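Local atomic coordinates of iron-regulated transcriptional activator AFT2 (Saccharomyces cerevisiae, PDB entry 4LMG), a protein that activates iron-regulon genes when iron is scarce, binding the 5'-CACCC-3' element of their promoters and losing its grip on DNA when iron drives it to dimerise. Residues A[45-50]-A[76-81]. Residues are numbered along the deposited sequence; the frame is centred on the assembly and turned at random.
Sequences KVTFKC and RIRAAY. With ZN (zinc ion), chain I; nucleotides of chain H.
Lys49 lies alongside Arg76, its CD 3.7 Å above the centre of the guanidinium plane, while C2 of the adenine DA1 of DNA chain H lies over the opposite face. The arginine reaches this slot by bending at its second torsion (chi2 -58°), and its NH1 is held by the carbonyl of Cys73. On the same side of the sheet, Thr47 OG1 donates to phosphate oxygen OP1 of DA2 at 2.9 Å. Lys45 bends at chi3 (64°), which brings its NZ to a hydrogen bond with N7 of the DA2 base, 2.7 Å; its CD passes the poorly ordered Arg78. Behind this DNA-facing surface, the antiparallel strands 45-50 and 76-81 are joined by two reciprocal hydrogen-bonded pairs, Val46 with Ala79 and Phe48 with Ile77; Phe48 N to Ile77 O, at 2.7 Å, is nearly straight. On the other face, Phe48 CB packs on Ile77 CB at 3.9 Å, under helix 21-29. Cys50, at the strand end, binds zinc with Cys73, His97 and His99. This WRKY-GCM1 strand pair thus exemplifies how two faces divide tasks: an apolar one packs the core, a largely basic one meets DNA, its charges probably offset by phosphates and, weakly, Glu39.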
loop_
_atom_site.group_PDB
_atom_site.type_symbol
_atom_site.label_atom_id
_atom_site.label_comp_id
_atom_site.label_asym_id
_atom_site.label_seq_id
_atom_site.Cartn_x
_atom_site.Cartn_y
_atom_site.Cartn_z
ATOM N N LYS A 45 2.423 -0.386 16.782
ATOM C CA LYS A 45 1.879 -1.718 16.538
ATOM C C LYS A 45 2.231 -2.248 15.153
ATOM O O LYS A 45 2.119 -1.535 14.155
ATOM C CB LYS A 45 0.359 -1.724 16.708
ATOM C CG LYS A 45 -0.291 -3.043 16.326
ATOM C CD LYS A 45 -1.806 -2.945 16.346
ATOM C CE LYS A 45 -2.317 -1.961 15.304
ATOM N NZ LYS A 45 -3.797 -1.821 15.379
ATOM N N VAL A 46 2.655 -3.506 15.103
ATOM C CA VAL A 46 2.915 -4.175 13.835
ATOM C C VAL A 46 2.263 -5.550 13.835
ATOM O O VAL A 46 2.437 -6.331 14.771
ATOM C CB VAL A 46 4.418 -4.341 13.572
ATOM C CG1 VAL A 46 4.648 -4.838 12.150
ATOM C CG2 VAL A 46 5.141 -3.028 13.805
ATOM N N THR A 47 1.499 -5.834 12.788
ATOM C CA THR A 47 0.863 -7.135 12.642
ATOM C C THR A 47 1.506 -7.899 11.493
ATOM O O THR A 47 1.639 -7.381 10.388
ATOM C CB THR A 47 -0.645 -7.003 12.382
ATOM O OG1 THR A 47 -1.267 -6.360 13.500
ATOM C CG2 THR A 47 -1.270 -8.374 12.184
ATOM N N PHE A 48 1.909 -9.133 11.771
ATOM C CA PHE A 48 2.583 -9.963 10.786
ATOM C C PHE A 48 1.722 -11.160 10.415
ATOM O O PHE A 48 0.878 -11.597 11.199
ATOM C CB PHE A 48 3.921 -10.458 11.338
ATOM C CG PHE A 48 4.854 -9.359 11.757
ATOM C CD1 PHE A 48 4.769 -8.804 13.023
ATOM C CD2 PHE A 48 5.827 -8.892 10.891
ATOM C CE1 PHE A 48 5.632 -7.801 13.413
ATOM C CE2 PHE A 48 6.690 -7.889 11.274
ATOM C CZ PHE A 48 6.594 -7.342 12.538
ATOM N N LYS A 49 1.942 -11.686 9.216
ATOM C CA LYS A 49 1.297 -12.924 8.795
ATOM C C LYS A 49 2.168 -13.651 7.777
ATOM O O LYS A 49 3.220 -13.151 7.379
ATOM C CB LYS A 49 -0.087 -12.643 8.209
ATOM C CG LYS A 49 -0.071 -11.776 6.962
ATOM C CD LYS A 49 -1.482 -11.528 6.470
ATOM C CE LYS A 49 -1.499 -10.605 5.264
ATOM N NZ LYS A 49 -2.892 -10.209 4.919
ATOM N N CYS A 50 1.731 -14.835 7.361
ATOM C CA CYS A 50 2.467 -15.592 6.356
ATOM C C CYS A 50 2.324 -14.936 4.994
ATOM O O CYS A 50 1.229 -14.533 4.605
ATOM C CB CYS A 50 1.971 -17.038 6.284
ATOM S SG CYS A 50 2.485 -18.082 7.664
ATOM N N ARG A 76 -1.044 -15.445 12.858
ATOM C CA ARG A 76 -0.829 -14.017 13.066
ATOM C C ARG A 76 0.171 -13.739 14.181
ATOM O O ARG A 76 0.154 -14.391 15.223
ATOM C CB ARG A 76 -2.148 -13.308 13.386
ATOM C CG ARG A 76 -3.096 -13.153 12.210
ATOM C CD ARG A 76 -2.444 -12.392 11.068
ATOM N NE ARG A 76 -3.394 -12.089 10.001
ATOM C CZ ARG A 76 -3.821 -12.975 9.105
ATOM N NH1 ARG A 76 -3.387 -14.229 9.147
ATOM N NH2 ARG A 76 -4.684 -12.608 8.168
ATOM N N ILE A 77 1.044 -12.767 13.952
ATOM C CA ILE A 77 1.919 -12.269 15.003
ATOM C C ILE A 77 1.630 -10.789 15.220
ATOM O O ILE A 77 1.568 -10.013 14.265
ATOM C CB ILE A 77 3.401 -12.452 14.654
ATOM C CG1 ILE A 77 3.716 -13.930 14.412
ATOM C CG2 ILE A 77 4.280 -11.903 15.765
ATOM C CD1 ILE A 77 5.174 -14.197 14.135
ATOM N N ARG A 78 1.442 -10.401 16.475
ATOM C CA ARG A 78 1.133 -9.015 16.791
ATOM C C ARG A 78 2.123 -8.445 17.798
ATOM O O ARG A 78 2.228 -8.929 18.921
ATOM C CB ARG A 78 -0.299 -8.896 17.318
ATOM C CG ARG A 78 -0.791 -7.466 17.491
ATOM C CD ARG A 78 -2.306 -7.433 17.597
ATOM N NE ARG A 78 -2.814 -6.093 17.867
ATOM C CZ ARG A 78 -3.110 -5.639 19.081
ATOM N NH1 ARG A 78 -2.948 -6.422 20.140
ATOM N NH2 ARG A 78 -3.567 -4.404 19.238
ATOM N N ALA A 79 2.867 -7.431 17.376
ATOM C CA ALA A 79 3.769 -6.723 18.269
ATOM C C ALA A 79 3.151 -5.379 18.619
ATOM O O ALA A 79 2.798 -4.603 17.732
ATOM C CB ALA A 79 5.126 -6.534 17.617
ATOM N N ALA A 80 3.017 -5.108 19.912
ATOM C CA ALA A 80 2.370 -3.884 20.370
ATOM C C ALA A 80 3.203 -3.155 21.420
ATOM O O ALA A 80 3.739 -3.770 22.339
ATOM C CB ALA A 80 0.981 -4.194 20.914
ATOM N N TYR A 81 3.301 -1.839 21.282
ATOM C CA TYR A 81 4.062 -1.037 22.226
ATOM C C TYR A 81 3.205 -0.582 23.401
ATOM O O TYR A 81 2.201 0.108 23.225
ATOM C CB TYR A 81 4.678 0.175 21.529
ATOM C CG TYR A 81 5.576 0.994 22.425
ATOM C CD1 TYR A 81 5.172 2.234 22.903
ATOM C CD2 TYR A 81 6.826 0.522 22.799
ATOM C CE1 TYR A 81 5.992 2.984 23.722
ATOM C CE2 TYR A 81 7.652 1.264 23.619
ATOM C CZ TYR A 81 7.232 2.492 24.077
ATOM O OH TYR A 81 8.058 3.229 24.895
HETATM ZN ZN ZN I . 0.891 -19.712 7.586
ATOM O "O5'" DA H 1 -5.521 -8.480 16.993
ATOM C "C5'" DA H 1 -5.393 -9.387 15.901
ATOM C "C4'" DA H 1 -4.961 -8.664 14.637
ATOM O "O4'" DA H 1 -4.701 -9.631 13.591
ATOM C "C3'" DA H 1 -5.997 -7.728 14.034
ATOM O "O3'" DA H 1 -5.358 -6.763 13.206
ATOM C "C2'" DA H 1 -6.846 -8.690 13.209
ATOM C "C1'" DA H 1 -5.815 -9.706 12.721
ATOM N N9 DA H 1 -6.303 -11.082 12.733
ATOM C C8 DA H 1 -6.365 -11.926 13.808
ATOM N N7 DA H 1 -6.849 -13.111 13.525
ATOM C C5 DA H 1 -7.124 -13.040 12.169
ATOM C C6 DA H 1 -7.658 -13.975 11.260
ATOM N N6 DA H 1 -8.022 -15.215 11.607
ATOM N N1 DA H 1 -7.803 -13.584 9.976
ATOM C C2 DA H 1 -7.436 -12.342 9.634
ATOM N N3 DA H 1 -6.924 -11.378 10.395
ATOM C C4 DA H 1 -6.793 -11.795 11.664
ATOM P P DA H 2 -5.134 -5.263 13.738
ATOM O OP1 DA H 2 -3.777 -4.834 13.326
ATOM O OP2 DA H 2 -5.492 -5.230 15.174
ATOM O "O5'" DA H 2 -6.203 -4.404 12.901
ATOM C "C5'" DA H 2 -7.484 -4.952 12.580
ATOM C "C4'" DA H 2 -8.538 -3.900 12.250
ATOM O "O4'" DA H 2 -8.208 -2.623 12.858
ATOM C "C3'" DA H 2 -8.768 -3.615 10.770
ATOM O "O3'" DA H 2 -10.155 -3.402 10.554
ATOM C "C2'" DA H 2 -7.972 -2.340 10.516
ATOM C "C1'" DA H 2 -7.992 -1.639 11.873
ATOM N N9 DA H 2 -6.720 -1.002 12.176
ATOM C C8 DA H 2 -5.794 -1.412 13.090
ATOM N N7 DA H 2 -4.731 -0.646 13.146
ATOM C C5 DA H 2 -4.978 0.332 12.201
ATOM C C6 DA H 2 -4.232 1.445 11.775
ATOM N N6 DA H 2 -3.036 1.758 12.279
ATOM N N1 DA H 2 -4.766 2.220 10.810
ATOM C C2 DA H 2 -5.965 1.898 10.311
ATOM N N3 DA H 2 -6.760 0.878 10.634
ATOM C C4 DA H 2 -6.199 0.128 11.591
#